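Long-range contact in galactose-binding like protein (Bacteroides thetaiotaomicron, PDB 7M1A), which probably binds carbohydrate through this calcium-containing, galactose-binding-like domain of a SusE-like protein from a gut bacterium: residues W109-N117 with D140-V151. Sequence-based numbering, arbitrary orientation.
Sequences WVKLLDMEN and DQANVPLDMPRV
Leu113 and selenomethionine Met115, on strand 110-116, face Ala142 of strand 140-143 across the gap between the two sheets of a beta sandwich. The strand axes run at 154°, close to antiparallel. Their closest approach is 8.3 Å, too wide for backbone pairing, so side chains fill the space. Ala142 is the small bump: its CB sits in the notch between Leu113 CD2 (4.1 Å) and Met115 SE (3.7 Å). The selenomethionine, bent at both chi2 and chi3, folds round to bring Met115 CE 3.8 Å from Asp140 CB. The fork of Leu113 is split, CD2 also reaching Asn143 O while CD1 meets Val144 CG2 at 4.1 Å, the two side chains crossing at about a right angle. Leu112 and Leu113 both sit opposite Val93 in a classic beta bulge, which probably lets the neighbouring leucines contribute together. Leu112 CD2 lies 3.9 Å from CB of selenomethionine Met148, at the end of the Pro145-Met148 type I turn, and Leu112 CD1 meets Val151 CG2 tip to tip; Leu68 and Ile154 extend this hydrophobic patch. At the other end, Asn117 ND2 donates to Asp140 OD1 (2.9 Å, 161°), nearly within its own amide plane but 26° out of the carboxylate plane, on the syn side. Tyr91 OH is hydrogen-bonded to Asp140 OD2, and Trp162 NE1 to Asn117 OD1. Chemically, the contact is a mostly apolar seam, sheet to sheet at Ala142 and sheet to loop at Met148, with Val151 returning to the sheet of strand 110-116; its single direct hydrogen bond lies at one end, where engagement through both carboxylate oxygens probably limits rotation.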
ATOM      1  N   TRP A 109      -5.659 -12.365 -15.609  1.00  8.96           N
ATOM      2  CA  TRP A 109      -6.085 -10.942 -15.899  1.00  8.71           C
ATOM      3  C   TRP A 109      -6.568 -10.863 -17.349  1.00  8.59           C
ATOM      4  O   TRP A 109      -6.030 -11.542 -18.249  1.00  9.79           O
ATOM      5  CB  TRP A 109      -4.868 -10.051 -15.642  1.00  9.17           C
ATOM      6  CG  TRP A 109      -4.448 -10.017 -14.202  1.00  6.42           C
ATOM      7  CD1 TRP A 109      -3.562 -10.842 -13.602  1.00  9.26           C
ATOM      8  CD2 TRP A 109      -4.881  -9.053 -13.255  1.00  8.49           C
ATOM      9  NE1 TRP A 109      -3.459 -10.478 -12.257  1.00  7.54           N
ATOM     10  CE2 TRP A 109      -4.231  -9.351 -12.035  1.00  8.29           C
ATOM     11  CE3 TRP A 109      -5.787  -7.957 -13.346  1.00  8.59           C
ATOM     12  CZ2 TRP A 109      -4.428  -8.580 -10.889  1.00  9.04           C
ATOM     13  CZ3 TRP A 109      -5.958  -7.199 -12.205  1.00  8.63           C
ATOM     14  CH2 TRP A 109      -5.312  -7.531 -10.992  1.00  8.31           C
ATOM     15  N   VAL A 110      -7.495  -9.904 -17.567  1.00  8.78           N
ATOM     16  CA  VAL A 110      -7.996  -9.624 -18.872  1.00  9.46           C
ATOM     17  C   VAL A 110      -7.727  -8.157 -19.181  1.00  7.55           C
ATOM     18  O   VAL A 110      -7.839  -7.273 -18.337  1.00  9.14           O
ATOM     19  CB  VAL A 110      -9.496 -10.001 -18.932  1.00 15.14           C
ATOM     20  CG1 VAL A 110     -10.159  -9.609 -20.244  1.00 21.20           C
ATOM     21  CG2 VAL A 110      -9.622 -11.528 -18.831  1.00 20.59           C
ATOM     22  N   LYS A 111      -7.342  -7.874 -20.425  1.00  9.17           N
ATOM     23  CA  LYS A 111      -7.001  -6.501 -20.815  1.00  8.83           C
ATOM     24  C   LYS A 111      -8.302  -5.765 -21.167  1.00  8.36           C
ATOM     25  O   LYS A 111      -9.063  -6.214 -22.006  1.00 10.84           O
ATOM     26  CB  LYS A 111      -6.035  -6.443 -22.006  1.00  9.50           C
ATOM     27  CG  LYS A 111      -5.621  -4.992 -22.340  1.00 12.01           C
ATOM     28  CD  LYS A 111      -4.487  -4.906 -23.359  1.00 16.10           C
ATOM     29  CE  LYS A 111      -4.882  -5.457 -24.712  1.00 20.16           C
ATOM     30  NZ  LYS A 111      -3.802  -5.201 -25.665  1.00 22.78           N
ATOM     31  N   LEU A 112      -8.563  -4.683 -20.432  1.00  8.07           N
ATOM     32  CA  LEU A 112      -9.831  -3.938 -20.503  1.00  8.17           C
ATOM     33  C   LEU A 112      -9.692  -2.820 -21.535  1.00  6.96           C
ATOM     34  O   LEU A 112     -10.634  -2.544 -22.312  1.00 10.19           O
ATOM     35  CB  LEU A 112     -10.197  -3.402 -19.135  1.00  7.70           C
ATOM     36  CG  LEU A 112     -10.471  -4.498 -18.077  1.00  8.93           C
ATOM     37  CD1 LEU A 112     -10.521  -3.656 -16.773  1.00  9.59           C
ATOM     38  CD2 LEU A 112     -11.850  -5.095 -18.303  1.00 12.91           C
ATOM     39  N   LEU A 113      -8.530  -2.136 -21.530  1.00  8.87           N
ATOM     40  CA  LEU A 113      -8.348  -0.935 -22.342  1.00  7.16           C
ATOM     41  C   LEU A 113      -6.899  -0.819 -22.814  1.00  8.05           C
ATOM     42  O   LEU A 113      -5.975  -1.010 -22.020  1.00  9.46           O
ATOM     43  CB  LEU A 113      -8.574   0.372 -21.528  1.00  7.64           C
ATOM     44  CG  LEU A 113     -10.027   0.575 -21.035  1.00  8.81           C
ATOM     45  CD1 LEU A 113     -10.088   1.647 -19.956  1.00 11.05           C
ATOM     46  CD2 LEU A 113     -11.013   0.845 -22.171  1.00 11.85           C
ATOM     47  N   ASP A 114      -6.776  -0.418 -24.101  1.00 10.23           N
ATOM     48  CA  ASP A 114      -5.495   0.033 -24.655  1.00  8.87           C
ATOM     49  C   ASP A 114      -5.571   1.558 -24.690  1.00 12.10           C
ATOM     50  O   ASP A 114      -6.468   2.112 -25.345  1.00 16.93           O
ATOM     51  CB  ASP A 114      -5.369  -0.346 -26.130  1.00 15.80           C
ATOM     52  CG  ASP A 114      -5.250  -1.829 -26.329  1.00 17.43           C
ATOM     53  OD1 ASP A 114      -4.286  -2.364 -25.825  1.00 19.74           O
ATOM     54  OD2 ASP A 114      -6.198  -2.455 -26.877  1.00 25.80           O
HETATM   55  N   MSE A 115      -4.727   2.250 -23.929  1.00  9.76           N
HETATM   56  CA  MSE A 115      -4.783   3.709 -23.824  1.00  9.86           C
HETATM   57  C   MSE A 115      -3.598   4.317 -24.546  1.00  9.24           C
HETATM   58  O   MSE A 115      -2.457   3.866 -24.442  1.00 10.71           O
HETATM   59  CB  MSE A 115      -4.764   4.184 -22.347  1.00  9.93           C
HETATM   60  CG  MSE A 115      -5.870   3.568 -21.535  1.00 10.31           C
HETATM   61 SE   MSE A 115      -7.678   4.194 -22.060  0.79  8.36          SE
HETATM   62  CE  MSE A 115      -7.462   6.070 -21.523  1.00 11.13           C
ATOM     63  N   GLU A 116      -3.887   5.438 -25.212  1.00 10.99           N
ATOM     64  CA  GLU A 116      -2.840   6.301 -25.715  1.00 11.13           C
ATOM     65  C   GLU A 116      -3.154   7.746 -25.325  1.00 10.78           C
ATOM     66  O   GLU A 116      -4.238   8.240 -25.598  1.00 15.59           O
ATOM     67  CB  GLU A 116      -2.662   6.203 -27.241  1.00 13.05           C
ATOM     68  CG  GLU A 116      -1.579   7.199 -27.723  1.00 15.44           C
ATOM     69  CD  GLU A 116      -1.265   7.201 -29.195  1.00 21.09           C
ATOM     70  OE1 GLU A 116      -1.877   6.394 -29.900  1.00 25.02           O
ATOM     71  OE2 GLU A 116      -0.384   7.999 -29.612  1.00 22.55           O
ATOM     72  N   ASN A 117      -2.209   8.405 -24.663  1.00 10.34           N
ATOM     73  CA  ASN A 117      -2.337   9.834 -24.389  1.00 10.10           C
ATOM     74  C   ASN A 117      -1.836  10.560 -25.650  1.00 11.51           C
ATOM     75  O   ASN A 117      -0.620  10.528 -25.972  1.00 12.47           O
ATOM     76  CB  ASN A 117      -1.433  10.209 -23.213  1.00 11.53           C
ATOM     77  CG  ASN A 117      -1.417  11.697 -22.938  1.00  9.81           C
ATOM     78  OD1 ASN A 117      -0.364  12.301 -22.864  1.00 11.60           O
ATOM     79  ND2 ASN A 117      -2.595  12.283 -22.785  1.00 10.45           N
ATOM     80  N   ASP A 140      -7.161  11.736 -20.017  1.00  8.82           N
ATOM     81  CA  ASP A 140      -7.489  10.666 -20.938  1.00  8.91           C
ATOM     82  C   ASP A 140      -8.844  10.099 -20.530  1.00  8.01           C
ATOM     83  O   ASP A 140      -9.133  10.009 -19.332  1.00  9.67           O
ATOM     84  CB  ASP A 140      -6.406   9.600 -20.823  1.00  8.79           C
ATOM     85  CG  ASP A 140      -5.073  10.066 -21.396  1.00 10.64           C
ATOM     86  OD1 ASP A 140      -5.078  10.898 -22.373  1.00 14.09           O
ATOM     87  OD2 ASP A 140      -4.034   9.431 -20.975  1.00 13.63           O
ATOM     88  N   GLN A 141      -9.674   9.753 -21.494  1.00  7.75           N
ATOM     89  CA  GLN A 141     -11.086   9.378 -21.321  1.00  9.01           C
ATOM     90  C   GLN A 141     -11.357   8.130 -22.170  1.00  8.76           C
ATOM     91  O   GLN A 141     -10.994   8.082 -23.355  1.00  9.44           O
ATOM     92  CB  GLN A 141     -12.032  10.449 -21.891  1.00 11.27           C
ATOM     93  CG  GLN A 141     -11.977  11.749 -21.093  1.00 11.86           C
ATOM     94  CD  GLN A 141     -12.613  11.639 -19.720  1.00  9.78           C
ATOM     95  OE1 GLN A 141     -13.627  10.945 -19.572  1.00 12.23           O
ATOM     96  NE2 GLN A 141     -12.187  12.443 -18.750  1.00 11.50           N
ATOM     97  N   ALA A 142     -11.991   7.094 -21.617  1.00  8.09           N
ATOM     98  CA  ALA A 142     -12.335   5.931 -22.434  1.00  7.48           C
ATOM     99  C   ALA A 142     -13.638   5.314 -21.957  1.00  7.31           C
ATOM    100  O   ALA A 142     -13.894   5.325 -20.753  1.00  9.57           O
ATOM    101  CB  ALA A 142     -11.244   4.939 -22.384  1.00 11.10           C
ATOM    102  N   ASN A 143     -14.415   4.805 -22.905  1.00  7.12           N
ATOM    103  CA  ASN A 143     -15.519   3.927 -22.556  1.00  7.35           C
ATOM    104  C   ASN A 143     -15.021   2.483 -22.565  1.00  9.43           C
ATOM    105  O   ASN A 143     -14.262   2.061 -23.406  1.00 12.31           O
ATOM    106  CB  ASN A 143     -16.595   4.044 -23.673  1.00  7.52           C
ATOM    107  CG  ASN A 143     -17.185   5.458 -23.654  1.00  7.11           C
ATOM    108  OD1 ASN A 143     -17.405   6.103 -22.613  1.00 10.90           O
ATOM    109  ND2 ASN A 143     -17.506   6.006 -24.824  1.00  7.89           N
ATOM    110  N   VAL A 144     -15.461   1.721 -21.561  1.00  9.43           N
ATOM    111  CA  VAL A 144     -15.082   0.298 -21.496  1.00  8.78           C
ATOM    112  C   VAL A 144     -16.080  -0.524 -22.285  1.00 11.20           C
ATOM    113  O   VAL A 144     -17.268  -0.346 -22.074  1.00 14.29           O
ATOM    114  CB  VAL A 144     -15.056  -0.063 -19.994  1.00  9.83           C
ATOM    115  CG1 VAL A 144     -14.823  -1.556 -19.853  1.00 11.44           C
ATOM    116  CG2 VAL A 144     -14.044   0.725 -19.167  1.00 12.54           C
ATOM    117  N   PRO A 145     -15.634  -1.390 -23.240  1.00 14.04           N
ATOM    118  CA  PRO A 145     -16.614  -2.156 -24.031  1.00 13.01           C
ATOM    119  C   PRO A 145     -17.591  -2.914 -23.146  1.00 12.61           C
ATOM    120  O   PRO A 145     -17.152  -3.497 -22.134  1.00 13.68           O
ATOM    121  CB  PRO A 145     -15.727  -3.097 -24.825  1.00 15.53           C
ATOM    122  CG  PRO A 145     -14.412  -2.316 -24.958  1.00 19.76           C
ATOM    123  CD  PRO A 145     -14.226  -1.601 -23.629  1.00 11.65           C
ATOM    124  N   LEU A 146     -18.853  -3.084 -23.593  1.00 11.13           N
ATOM    125  CA  LEU A 146     -19.911  -3.859 -22.898  1.00 11.76           C
ATOM    126  C   LEU A 146     -19.581  -5.350 -22.880  1.00 12.00           C
ATOM    127  O   LEU A 146     -19.979  -5.989 -21.900  1.00 18.34           O
ATOM    128  CB  LEU A 146     -21.238  -3.659 -23.662  1.00 17.08           C
ATOM    129  CG  LEU A 146     -22.458  -4.355 -23.076  1.00 20.34           C
ATOM    130  CD1 LEU A 146     -22.859  -3.704 -21.761  1.00 25.90           C
ATOM    131  CD2 LEU A 146     -23.620  -4.307 -24.041  1.00 27.52           C
ATOM    132  N   ASP A 147     -18.727  -5.862 -23.737  1.00 11.13           N
ATOM    133  CA  ASP A 147     -18.396  -7.286 -23.598  1.00 15.99           C
ATOM    134  C   ASP A 147     -17.301  -7.583 -22.592  1.00 20.66           C
ATOM    135  O   ASP A 147     -17.010  -8.755 -22.373  1.00 16.49           O
ATOM    136  CB  ASP A 147     -18.053  -7.874 -24.954  1.00 21.82           C
ATOM    137  CG  ASP A 147     -16.782  -7.395 -25.598  1.00 24.88           C
ATOM    138  OD1 ASP A 147     -16.019  -6.573 -25.017  1.00 27.63           O
ATOM    139  OD2 ASP A 147     -16.549  -7.948 -26.708  1.00 29.66           O
HETATM  140  N   MSE A 148     -16.748  -6.580 -21.893  1.00 15.09           N
HETATM  141  CA  MSE A 148     -15.798  -6.910 -20.828  1.00 12.47           C
HETATM  142  C   MSE A 148     -16.530  -7.522 -19.641  1.00 13.80           C
HETATM  143  O   MSE A 148     -17.628  -7.093 -19.341  1.00 14.62           O
HETATM  144  CB  MSE A 148     -15.115  -5.577 -20.429  1.00 10.13           C
HETATM  145  CG  MSE A 148     -14.111  -5.132 -21.556  1.00 14.81           C
HETATM  146 SE   MSE A 148     -12.713  -6.431 -22.009  0.73 11.71          SE
HETATM  147  CE  MSE A 148     -12.074  -7.685 -20.737  1.00 24.69           C
ATOM    148  N   PRO A 149     -15.865  -8.453 -18.885  1.00 13.70           N
ATOM    149  CA  PRO A 149     -16.482  -9.008 -17.690  1.00 12.25           C
ATOM    150  C   PRO A 149     -16.476  -7.972 -16.573  1.00  9.70           C
ATOM    151  O   PRO A 149     -15.687  -6.996 -16.546  1.00 10.08           O
ATOM    152  CB  PRO A 149     -15.539 -10.122 -17.226  1.00 15.02           C
ATOM    153  CG  PRO A 149     -14.175  -9.731 -17.859  1.00 13.62           C
ATOM    154  CD  PRO A 149     -14.500  -8.961 -19.127  1.00 15.01           C
ATOM    155  N   ARG A 150     -17.338  -8.231 -15.567  1.00 10.46           N
ATOM    156  CA  ARG A 150     -17.233  -7.486 -14.315  1.00  9.41           C
ATOM    157  C   ARG A 150     -15.898  -7.766 -13.649  1.00 11.56           C
ATOM    158  O   ARG A 150     -15.350  -8.879 -13.743  1.00 10.57           O
ATOM    159  CB  ARG A 150     -18.349  -7.830 -13.319  1.00 10.24           C
ATOM    160  CG  ARG A 150     -19.732  -7.462 -13.826  1.00 12.71           C
ATOM    161  CD  ARG A 150     -20.753  -7.255 -12.713  1.00 13.28           C
ATOM    162  NE  ARG A 150     -21.032  -8.502 -12.086  1.00 14.66           N
ATOM    163  CZ  ARG A 150     -21.794  -8.600 -10.979  1.00 16.98           C
ATOM    164  NH1 ARG A 150     -22.286  -7.550 -10.338  1.00 23.93           N
ATOM    165  NH2 ARG A 150     -22.016  -9.787 -10.460  1.00 20.64           N
ATOM    166  N   VAL A 151     -15.317  -6.712 -13.041  1.00  9.12           N
ATOM    167  CA  VAL A 151     -14.015  -6.864 -12.380  1.00  8.15           C
ATOM    168  C   VAL A 151     -13.972  -6.098 -11.079  1.00  8.13           C
ATOM    169  O   VAL A 151     -14.809  -5.253 -10.841  1.00 10.17           O
ATOM    170  CB  VAL A 151     -12.859  -6.299 -13.269  1.00  9.26           C
ATOM    171  CG1 VAL A 151     -12.642  -7.159 -14.534  1.00 10.30           C
ATOM    172  CG2 VAL A 151     -13.072  -4.819 -13.756  1.00  8.25           C
TER
HETATM  173  O   HOH W   1      -6.593   8.833 -24.214  1.00 38.45           O